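Local coordinates for protein glycoside Hydrolase (Bacteroides uniformis, PDB 5T99) that probably hydrolyses galactose-containing glycans in an agarose-degrading pathway, as a family 2 glycoside hydrolase that binds d-galacto-isofagomine, at residues V180-H185 and I203-K208; F217-S222 and T272-G277; Y268-E273 and Y284-G289. One frame throughout, in Å; residues are numbered along the deposited sequence.

From the N terminus, interaction 1 comes first: it closes the hairpin formed by strands 180-194 and 198-209, at one edge of a three-stranded sheet. The chain then passes to strand 215-224 of a second sheet, and interaction 2 closes a longer loop by pairing it with strand 268-276. Interaction 3 starts before that loop ends, on the same strand, and closes the hairpin to strand 279-288; interactions 2 and 3 therefore cross rather than nest, sharing Thr272 and Glu273, while interaction 1 stands in series with both. Ile182 against Thr272 and Tyr284, and Ile203 against Leu270, tie the two sheets into one sandwich.

Interaction 1: residues V180-H185 and I203-K208; sequences VYIPEH and IETTVK. With EDO (1,2-ethanediol), chain K.
Tyr181 and Lys208 pair at the open end of a hairpin, where Lys208 N gives a nearly straight bond (173°) to Tyr181 O at 2.7 Å and Tyr181 N returns one to Lys208 O at 3.1 Å. The tyrosine CG stands between its backbone N and carbonyl carbon (chi1 68°), which swings the ring alongside the lysine so that Lys208 CB sits over one ring face, 4.2 Å from the centroid. With an alanine here the ring is gone, and Lys208 CB and CG would probably lose their apolar cover, leaving the lysine side chain freer to turn. The tightly packed part is the inward side: Val180 CG1 meets Val207 CG1 at 3.8 Å, and Ile182 reaches on to Thr272 and Ile274 of the facing sheet. At Ile182-Pro183 the regular pairing is interrupted, to resume where Thr206 bonds Gly186; Pro183 lies across Thr206, CD against its carbonyl O at 3.4 Å. The other side is looser: Lys208 NZ leads away to a weak bond with Gly243 O, while Glu204 OE1 accepts a hydrogen bond from O1 of a 1,2-ethanediol, 2.8 Å away. Apolar inside and polar outside, this is an antiparallel hairpin at the edge of a three-stranded sandwich sheet.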
loop_
_atom_site.group_PDB
_atom_site.type_symbol
_atom_site.label_atom_id
_atom_site.label_comp_id
_atom_site.label_asym_id
_atom_site.label_seq_id
_atom_site.Cartn_x
_atom_site.Cartn_y
_atom_site.Cartn_z
ATOM N N VAL A 180 -35.752 2.895 -4.324
ATOM C CA VAL A 180 -35.164 4.225 -4.413
ATOM C C VAL A 180 -33.905 4.243 -3.549
ATOM O O VAL A 180 -33.976 4.105 -2.325
ATOM C CB VAL A 180 -36.145 5.324 -3.959
ATOM C CG1 VAL A 180 -35.570 6.705 -4.245
ATOM C CG2 VAL A 180 -37.493 5.163 -4.658
ATOM N N TYR A 181 -32.753 4.422 -4.184
ATOM C CA TYR A 181 -31.470 4.276 -3.487
ATOM C C TYR A 181 -30.307 4.942 -4.217
ATOM O O TYR A 181 -30.379 5.251 -5.419
ATOM C CB TYR A 181 -31.122 2.787 -3.310
ATOM C CG TYR A 181 -30.827 2.098 -4.634
ATOM C CD1 TYR A 181 -29.519 1.825 -5.032
ATOM C CD2 TYR A 181 -31.860 1.763 -5.510
ATOM C CE1 TYR A 181 -29.253 1.216 -6.250
ATOM C CE2 TYR A 181 -31.604 1.161 -6.740
ATOM C CZ TYR A 181 -30.307 0.886 -7.104
ATOM O OH TYR A 181 -30.075 0.290 -8.323
ATOM N N ILE A 182 -29.221 5.093 -3.465
ATOM C CA ILE A 182 -27.944 5.592 -3.974
ATOM C C ILE A 182 -27.137 4.415 -4.562
ATOM O O ILE A 182 -26.765 3.514 -3.816
ATOM C CB ILE A 182 -27.162 6.297 -2.836
ATOM C CG1 ILE A 182 -27.933 7.542 -2.372
ATOM C CG2 ILE A 182 -25.757 6.677 -3.273
ATOM C CD1 ILE A 182 -27.554 8.009 -0.984
ATOM N N PRO A 183 -26.863 4.421 -5.893
ATOM C CA PRO A 183 -26.079 3.348 -6.540
ATOM C C PRO A 183 -24.604 3.467 -6.222
ATOM O O PRO A 183 -24.228 4.366 -5.458
ATOM C CB PRO A 183 -26.336 3.573 -8.026
ATOM C CG PRO A 183 -26.546 5.047 -8.129
ATOM C CD PRO A 183 -27.207 5.484 -6.853
ATOM N N GLU A 184 -23.768 2.582 -6.772
ATOM C CA GLU A 184 -22.377 2.518 -6.295
ATOM C C GLU A 184 -21.621 3.791 -6.630
ATOM O O GLU A 184 -21.870 4.412 -7.655
ATOM C CB GLU A 184 -21.609 1.266 -6.757
ATOM C CG GLU A 184 -21.439 1.084 -8.253
ATOM C CD GLU A 184 -20.274 0.157 -8.629
ATOM O OE1 GLU A 184 -19.579 -0.420 -7.736
ATOM O OE2 GLU A 184 -20.059 0.005 -9.845
ATOM N N HIS A 185 -20.730 4.177 -5.724
ATOM C CA HIS A 185 -19.978 5.427 -5.830
ATOM C C HIS A 185 -20.882 6.643 -6.026
ATOM O O HIS A 185 -20.518 7.586 -6.713
ATOM C CB HIS A 185 -18.956 5.313 -6.959
ATOM C CG HIS A 185 -18.197 4.023 -6.937
ATOM N ND1 HIS A 185 -17.891 3.316 -8.081
ATOM C CD2 HIS A 185 -17.711 3.298 -5.901
ATOM C CE1 HIS A 185 -17.219 2.228 -7.750
ATOM N NE2 HIS A 185 -17.107 2.188 -6.434
ATOM N N ILE A 203 -21.597 18.597 -1.822
ATOM C CA ILE A 203 -21.975 17.176 -1.913
ATOM C C ILE A 203 -22.894 16.932 -3.099
ATOM O O ILE A 203 -23.967 17.536 -3.190
ATOM C CB ILE A 203 -22.676 16.684 -0.631
ATOM C CG1 ILE A 203 -21.770 16.893 0.598
ATOM C CG2 ILE A 203 -23.066 15.209 -0.770
ATOM C CD1 ILE A 203 -22.486 16.744 1.925
ATOM N N GLU A 204 -22.463 16.044 -3.995
ATOM C CA GLU A 204 -23.283 15.585 -5.107
ATOM C C GLU A 204 -23.870 14.227 -4.771
ATOM O O GLU A 204 -23.126 13.292 -4.511
ATOM C CB GLU A 204 -22.473 15.466 -6.398
ATOM C CG GLU A 204 -23.333 15.188 -7.628
ATOM C CD GLU A 204 -22.511 14.711 -8.803
ATOM O OE1 GLU A 204 -22.219 15.534 -9.682
ATOM O OE2 GLU A 204 -22.142 13.523 -8.824
ATOM N N THR A 205 -25.197 14.130 -4.804
ATOM C CA THR A 205 -25.905 12.886 -4.521
ATOM C C THR A 205 -26.499 12.340 -5.826
ATOM O O THR A 205 -27.130 13.077 -6.574
ATOM C CB THR A 205 -27.034 13.105 -3.486
ATOM O OG1 THR A 205 -26.529 13.862 -2.385
ATOM C CG2 THR A 205 -27.584 11.790 -2.963
ATOM N N THR A 206 -26.292 11.047 -6.067
ATOM C CA THR A 206 -26.900 10.319 -7.177
ATOM C C THR A 206 -27.968 9.401 -6.594
ATOM O O THR A 206 -27.710 8.660 -5.639
ATOM C CB THR A 206 -25.843 9.469 -7.936
ATOM O OG1 THR A 206 -24.770 10.306 -8.389
ATOM C CG2 THR A 206 -26.460 8.753 -9.140
ATOM N N VAL A 207 -29.162 9.444 -7.168
ATOM C CA VAL A 207 -30.267 8.598 -6.710
ATOM C C VAL A 207 -30.861 7.861 -7.900
ATOM O O VAL A 207 -31.115 8.468 -8.948
ATOM C CB VAL A 207 -31.369 9.415 -5.992
ATOM C CG1 VAL A 207 -32.497 8.498 -5.530
ATOM C CG2 VAL A 207 -30.784 10.185 -4.814
ATOM N N LYS A 208 -31.066 6.558 -7.721
ATOM C CA LYS A 208 -31.676 5.696 -8.724
ATOM C C LYS A 208 -33.121 5.407 -8.312
ATOM O O LYS A 208 -33.386 5.071 -7.152
ATOM C CB LYS A 208 -30.885 4.389 -8.833
ATOM C CG LYS A 208 -31.315 3.448 -9.956
ATOM C CD LYS A 208 -30.899 3.982 -11.324
ATOM C CE LYS A 208 -31.252 3.018 -12.449
ATOM N NZ LYS A 208 -32.731 2.869 -12.581
HETATM C C1 EDO K . -20.611 13.955 -11.824
HETATM O O1 EDO K . -21.374 15.070 -12.308
HETATM C C2 EDO K . -19.186 13.946 -12.364
HETATM O O2 EDO K . -18.818 12.632 -12.805
#

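Interaction 2: residues F217-S222 and T272-G277; sequences FNIRHS and TEIYDG
Arg220 and Tyr275 meet through different first torsions: the arginine CG lies anti to its backbone N (chi1 -170°), whereas the tyrosine CG lies anti to its carbonyl carbon (chi1 -63°). A bend at chi3 of Arg220 then carries the guanidinium obliquely across the phenol end, their planes 29° apart, with Tyr275 OH over the guanidinium face, 3.2 Å from Arg220 NH1 and too poorly angled for a hydrogen bond. Glu273 OE1 is held to Arg220 NH1 by charge alone, a long salt bridge of 3.8 Å in which the oxygen lies well out of the guanidinium plane. A water helps to join the two, giving a hydrogen bond to Glu273 OE1 and taking a weak one from Arg220 NH1. Farther along this outer face, another water links Asn218 ND2 to Gly277 O.

The inner face is different in character. His221 and Thr272 lie side by side, and the imidazole edge meets the hydroxyl in its plane, ND1 to OG1 at 2.8 Å, a bond that either atom could donate. Ile219 CG1 packs on Ile274 CD1 at 3.8 Å. At the strand end, toward the margin, Phe217 turns a ring edge to the carboxylate of Asp276. Beneath the side chains, Arg220 N to Glu273 O (2.9 Å) and Tyr275 N to Asn218 O (2.7 Å) are among the four backbone bonds that set the register. Val180, Ile182, Ile203 and Val207 of the facing sheet cover the inner residues. Alternation between a more exposed face (Asn218, Arg220, Glu273, Tyr275) and a buried one (Ile219, His221, Thr272, Ile274) is characteristic of one layer of the immunoglobulin-like beta-sandwich in family 2 glycoside hydrolases.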
loop_
_atom_site.group_PDB
_atom_site.type_symbol
_atom_site.label_atom_id
_atom_site.label_comp_id
_atom_site.label_asym_id
_atom_site.label_seq_id
_atom_site.Cartn_x
_atom_site.Cartn_y
_atom_site.Cartn_z
ATOM N N PHE A 217 -37.657 13.103 -4.149
ATOM C CA PHE A 217 -37.122 12.455 -2.947
ATOM C C PHE A 217 -36.288 13.430 -2.141
ATOM O O PHE A 217 -35.536 14.220 -2.709
ATOM C CB PHE A 217 -36.298 11.235 -3.336
ATOM C CG PHE A 217 -37.012 10.306 -4.285
ATOM C CD1 PHE A 217 -38.075 9.532 -3.848
ATOM C CD2 PHE A 217 -36.640 10.226 -5.621
ATOM C CE1 PHE A 217 -38.742 8.681 -4.715
ATOM C CE2 PHE A 217 -37.309 9.378 -6.497
ATOM C CZ PHE A 217 -38.356 8.603 -6.038
ATOM N N ASN A 218 -36.437 13.383 -0.819
ATOM C CA ASN A 218 -35.664 14.245 0.073
ATOM C C ASN A 218 -34.367 13.565 0.484
ATOM O O ASN A 218 -34.306 12.347 0.603
ATOM C CB ASN A 218 -36.487 14.652 1.306
ATOM C CG ASN A 218 -37.565 15.679 0.978
ATOM O OD1 ASN A 218 -37.437 16.460 0.040
ATOM N ND2 ASN A 218 -38.632 15.684 1.760
ATOM N N ILE A 219 -33.337 14.377 0.685
ATOM C CA ILE A 219 -32.010 13.901 1.039
ATOM C C ILE A 219 -31.588 14.618 2.306
ATOM O O ILE A 219 -31.670 15.838 2.359
ATOM C CB ILE A 219 -30.978 14.219 -0.064
ATOM C CG1 ILE A 219 -31.390 13.581 -1.398
ATOM C CG2 ILE A 219 -29.582 13.740 0.335
ATOM C CD1 ILE A 219 -30.737 14.221 -2.604
ATOM N N ARG A 220 -31.138 13.860 3.308
ATOM C CA ARG A 220 -30.607 14.424 4.539
ATOM C C ARG A 220 -29.167 13.989 4.751
ATOM O O ARG A 220 -28.899 12.821 5.058
ATOM C CB ARG A 220 -31.440 14.001 5.738
ATOM C CG ARG A 220 -31.075 14.748 7.006
ATOM C CD ARG A 220 -31.731 14.131 8.222
ATOM N NE ARG A 220 -33.189 14.153 8.102
ATOM C CZ ARG A 220 -34.027 13.447 8.863
ATOM N NH1 ARG A 220 -33.574 12.649 9.828
ATOM N NH2 ARG A 220 -35.336 13.543 8.653
ATOM N N HIS A 221 -28.258 14.955 4.615
ATOM C CA HIS A 221 -26.833 14.762 4.887
ATOM C C HIS A 221 -26.500 15.112 6.330
ATOM O O HIS A 221 -26.566 16.285 6.698
ATOM C CB HIS A 221 -25.989 15.658 3.983
ATOM C CG HIS A 221 -26.121 15.346 2.533
ATOM N ND1 HIS A 221 -25.837 14.103 2.013
ATOM C CD2 HIS A 221 -26.475 16.126 1.483
ATOM C CE1 HIS A 221 -26.032 14.122 0.708
ATOM N NE2 HIS A 221 -26.418 15.340 0.359
ATOM N N SER A 222 -26.125 14.108 7.122
ATOM C CA SER A 222 -25.590 14.318 8.470
ATOM C C SER A 222 -24.057 14.199 8.474
ATOM O O SER A 222 -23.502 13.134 8.152
ATOM C CB SER A 222 -26.198 13.316 9.452
ATOM O OG SER A 222 -27.597 13.489 9.530
ATOM N N THR A 272 -25.752 9.882 4.573
ATOM C CA THR A 272 -26.739 10.395 3.620
ATOM C C THR A 272 -27.973 9.486 3.639
ATOM O O THR A 272 -27.869 8.282 3.378
ATOM C CB THR A 272 -26.148 10.489 2.185
ATOM O OG1 THR A 272 -25.057 11.414 2.178
ATOM C CG2 THR A 272 -27.196 10.954 1.173
ATOM N N GLU A 273 -29.129 10.075 3.936
ATOM C CA GLU A 273 -30.402 9.358 4.039
ATOM C C GLU A 273 -31.309 9.841 2.918
ATOM O O GLU A 273 -31.394 11.048 2.668
ATOM C CB GLU A 273 -31.040 9.601 5.414
ATOM C CG GLU A 273 -30.341 8.821 6.527
ATOM C CD GLU A 273 -30.654 9.301 7.942
ATOM O OE1 GLU A 273 -31.000 10.483 8.144
ATOM O OE2 GLU A 273 -30.516 8.490 8.881
ATOM N N ILE A 274 -31.939 8.902 2.214
ATOM C CA ILE A 274 -32.917 9.220 1.179
ATOM C C ILE A 274 -34.323 8.987 1.729
ATOM O O ILE A 274 -34.563 7.971 2.397
ATOM C CB ILE A 274 -32.707 8.338 -0.067
ATOM C CG1 ILE A 274 -31.255 8.446 -0.559
ATOM C CG2 ILE A 274 -33.698 8.703 -1.168
ATOM C CD1 ILE A 274 -30.816 9.845 -0.929
ATOM N N TYR A 275 -35.248 9.909 1.441
ATOM C CA TYR A 275 -36.646 9.763 1.873
ATOM C C TYR A 275 -37.606 9.873 0.717
ATOM O O TYR A 275 -37.423 10.710 -0.171
ATOM C CB TYR A 275 -37.039 10.791 2.934
ATOM C CG TYR A 275 -36.263 10.654 4.204
ATOM C CD1 TYR A 275 -36.738 9.879 5.262
ATOM C CD2 TYR A 275 -35.034 11.292 4.354
ATOM C CE1 TYR A 275 -36.011 9.751 6.428
ATOM C CE2 TYR A 275 -34.304 11.168 5.508
ATOM C CZ TYR A 275 -34.782 10.401 6.540
ATOM O OH TYR A 275 -34.021 10.294 7.682
ATOM N N ASP A 276 -38.635 9.021 0.763
ATOM C CA ASP A 276 -39.793 9.083 -0.124
ATOM C C ASP A 276 -40.964 9.466 0.775
ATOM O O ASP A 276 -41.505 8.619 1.498
ATOM C CB ASP A 276 -40.021 7.723 -0.802
ATOM C CG ASP A 276 -41.096 7.762 -1.885
ATOM O OD1 ASP A 276 -41.676 8.844 -2.138
ATOM O OD2 ASP A 276 -41.355 6.693 -2.491
ATOM N N GLY A 277 -41.329 10.744 0.751
ATOM C CA GLY A 277 -42.224 11.317 1.750
ATOM C C GLY A 277 -41.678 11.108 3.159
ATOM O O GLY A 277 -40.507 11.396 3.437
HETATM O O HOH W 1 -39.187 13.775 3.500
HETATM O O HOH W 2 -31.200 10.884 10.796
#

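Interaction 3: residues Y268-E273 and Y284-G289; sequences YKLKTE and YFTDFG. With EDO (1,2-ethanediol), chain J.
Tyr268 and Phe288 form one of three hydrogen-bonded pairs that join these antiparallel strands; Leu270 with Thr286 and Thr272 with Tyr284 are the others. Six backbone bonds result, among them Tyr268 N to Phe288 O at 2.8 Å and the nearly straight Phe288 N to Tyr268 O at 3.1 Å. The CH-pi contact belongs to the same first pair. Phe288 CG sits between its backbone N and carbonyl carbon (chi1 77°), which folds the ring back over the neighbouring strand so that Tyr268 CB stands over its face, 3.8 Å from the centroid. The two rings are nearly parallel but slid apart, and barely overlap. Leu270 CB touches the Phe288 ring at its edge, 3.9 Å from CE2. Apolar contact recurs on the other face of the sheet, where Phe285 CE1 lies 3.6 Å from Lys271 CB and the methylenes of Lys269 lie close by.

Water links polar groups across the strands. One molecule bridges Thr272 OG1, Thr286 OG1 and Tyr284 O, to which it donates at 2.8 Å. Another donates to Tyr268 O and Asp287 OD1. Gly289 N, beyond Phe288, gives a hydrogen bond to O2 of a 1,2-ethanediol, 3.1 Å away. Lys269 NZ and Asp287 OD1 stay 5.1 Å apart, so their charges probably add only a mild attraction. The chemistry implies that regular backbone pairing and aromatic cover hold the two strands together, while a water, with His221 for Thr272, provides partners for the buried threonine hydroxyls.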
loop_
_atom_site.group_PDB
_atom_site.type_symbol
_atom_site.label_atom_id
_atom_site.label_comp_id
_atom_site.label_asym_id
_atom_site.label_seq_id
_atom_site.Cartn_x
_atom_site.Cartn_y
_atom_site.Cartn_z
ATOM N N TYR A 268 -14.016 13.178 8.965
ATOM C CA TYR A 268 -15.442 13.313 9.224
ATOM C C TYR A 268 -16.114 12.118 8.587
ATOM O O TYR A 268 -15.525 11.449 7.750
ATOM C CB TYR A 268 -15.992 14.611 8.607
ATOM C CG TYR A 268 -15.655 15.872 9.365
ATOM C CD1 TYR A 268 -16.494 16.354 10.363
ATOM C CD2 TYR A 268 -14.498 16.581 9.089
ATOM C CE1 TYR A 268 -16.194 17.520 11.065
ATOM C CE2 TYR A 268 -14.176 17.749 9.785
ATOM C CZ TYR A 268 -15.032 18.224 10.767
ATOM O OH TYR A 268 -14.726 19.378 11.446
ATOM N N LYS A 269 -17.349 11.870 8.996
ATOM C CA LYS A 269 -18.213 10.850 8.405
ATOM C C LYS A 269 -19.522 11.495 7.917
ATOM O O LYS A 269 -20.192 12.202 8.677
ATOM C CB LYS A 269 -18.502 9.761 9.432
ATOM C CG LYS A 269 -19.360 8.603 8.932
ATOM C CD LYS A 269 -19.557 7.531 10.005
ATOM C CE LYS A 269 -18.305 6.673 10.180
ATOM N NZ LYS A 269 -18.469 5.661 11.273
ATOM N N LEU A 270 -19.868 11.246 6.651
ATOM C CA LEU A 270 -21.116 11.721 6.051
ATOM C C LEU A 270 -22.133 10.594 6.024
ATOM O O LEU A 270 -21.891 9.576 5.382
ATOM C CB LEU A 270 -20.877 12.199 4.614
ATOM C CG LEU A 270 -22.112 12.495 3.754
ATOM C CD1 LEU A 270 -22.904 13.656 4.353
ATOM C CD2 LEU A 270 -21.719 12.776 2.313
ATOM N N LYS A 271 -23.270 10.790 6.688
ATOM C CA LYS A 271 -24.407 9.875 6.588
ATOM C C LYS A 271 -25.437 10.529 5.687
ATOM O O LYS A 271 -25.930 11.614 5.993
ATOM C CB LYS A 271 -24.979 9.633 7.979
ATOM C CG LYS A 271 -26.227 8.743 8.103
ATOM C CD LYS A 271 -26.914 9.022 9.451
ATOM C CE LYS A 271 -27.360 7.768 10.173
ATOM N NZ LYS A 271 -27.613 8.030 11.624
ATOM N N THR A 272 -25.752 9.882 4.573
ATOM C CA THR A 272 -26.739 10.395 3.620
ATOM C C THR A 272 -27.973 9.486 3.639
ATOM O O THR A 272 -27.869 8.282 3.378
ATOM C CB THR A 272 -26.148 10.489 2.185
ATOM O OG1 THR A 272 -25.057 11.414 2.178
ATOM C CG2 THR A 272 -27.196 10.954 1.173
ATOM N N GLU A 273 -29.129 10.075 3.936
ATOM C CA GLU A 273 -30.402 9.358 4.039
ATOM C C GLU A 273 -31.309 9.841 2.918
ATOM O O GLU A 273 -31.394 11.048 2.668
ATOM C CB GLU A 273 -31.040 9.601 5.414
ATOM C CG GLU A 273 -30.341 8.821 6.527
ATOM C CD GLU A 273 -30.654 9.301 7.942
ATOM O OE1 GLU A 273 -31.000 10.483 8.144
ATOM O OE2 GLU A 273 -30.516 8.490 8.881
ATOM N N TYR A 284 -26.538 5.811 3.363
ATOM C CA TYR A 284 -25.279 5.656 2.632
ATOM C C TYR A 284 -24.206 6.511 3.289
ATOM O O TYR A 284 -24.368 7.729 3.416
ATOM C CB TYR A 284 -25.487 6.103 1.190
ATOM C CG TYR A 284 -24.354 5.829 0.221
ATOM C CD1 TYR A 284 -24.348 4.672 -0.571
ATOM C CD2 TYR A 284 -23.314 6.735 0.062
ATOM C CE1 TYR A 284 -23.335 4.431 -1.489
ATOM C CE2 TYR A 284 -22.295 6.501 -0.852
ATOM C CZ TYR A 284 -22.310 5.349 -1.627
ATOM O OH TYR A 284 -21.298 5.112 -2.529
ATOM N N PHE A 285 -23.114 5.868 3.690
ATOM C CA PHE A 285 -22.035 6.518 4.404
ATOM C C PHE A 285 -20.848 6.813 3.478
ATOM O O PHE A 285 -20.553 6.029 2.570
ATOM C CB PHE A 285 -21.592 5.644 5.576
ATOM C CG PHE A 285 -22.600 5.568 6.692
ATOM C CD1 PHE A 285 -22.625 6.545 7.702
ATOM C CD2 PHE A 285 -23.517 4.523 6.751
ATOM C CE1 PHE A 285 -23.536 6.477 8.745
ATOM C CE2 PHE A 285 -24.438 4.450 7.794
ATOM C CZ PHE A 285 -24.452 5.431 8.788
ATOM N N THR A 286 -20.198 7.956 3.713
ATOM C CA THR A 286 -18.976 8.352 3.007
ATOM C C THR A 286 -17.999 8.982 4.014
ATOM O O THR A 286 -18.351 9.913 4.739
ATOM C CB THR A 286 -19.253 9.385 1.886
ATOM O OG1 THR A 286 -20.251 8.899 0.980
ATOM C CG2 THR A 286 -17.968 9.694 1.096
ATOM N N ASP A 287 -16.769 8.479 4.055
ATOM C CA ASP A 287 -15.737 9.093 4.880
ATOM C C ASP A 287 -15.079 10.177 4.059
ATOM O O ASP A 287 -14.904 10.012 2.843
ATOM C CB ASP A 287 -14.718 8.057 5.337
ATOM C CG ASP A 287 -15.269 7.133 6.413
ATOM O OD1 ASP A 287 -15.993 7.607 7.320
ATOM O OD2 ASP A 287 -14.966 5.932 6.367
ATOM N N PHE A 288 -14.760 11.299 4.702
ATOM C CA PHE A 288 -14.104 12.412 4.014
ATOM C C PHE A 288 -13.315 13.290 4.970
ATOM O O PHE A 288 -13.520 13.235 6.182
ATOM C CB PHE A 288 -15.119 13.249 3.220
ATOM C CG PHE A 288 -15.960 14.174 4.070
ATOM C CD1 PHE A 288 -15.549 15.475 4.324
ATOM C CD2 PHE A 288 -17.165 13.742 4.614
ATOM C CE1 PHE A 288 -16.314 16.326 5.110
ATOM C CE2 PHE A 288 -17.937 14.589 5.398
ATOM C CZ PHE A 288 -17.516 15.886 5.639
ATOM N N GLY A 289 -12.415 14.088 4.398
ATOM C CA GLY A 289 -11.623 15.056 5.130
ATOM C C GLY A 289 -11.724 16.444 4.522
ATOM O O GLY A 289 -12.198 16.613 3.389
HETATM C C1 EDO J . -12.172 15.357 -0.948
HETATM O O1 EDO J . -12.919 14.861 -2.088
HETATM C C2 EDO J . -12.935 15.213 0.374
HETATM O O2 EDO J . -12.280 14.323 1.303
HETATM O O HOH W 3 -14.447 8.899 9.308
HETATM O O HOH W 4 -22.790 9.590 1.975
#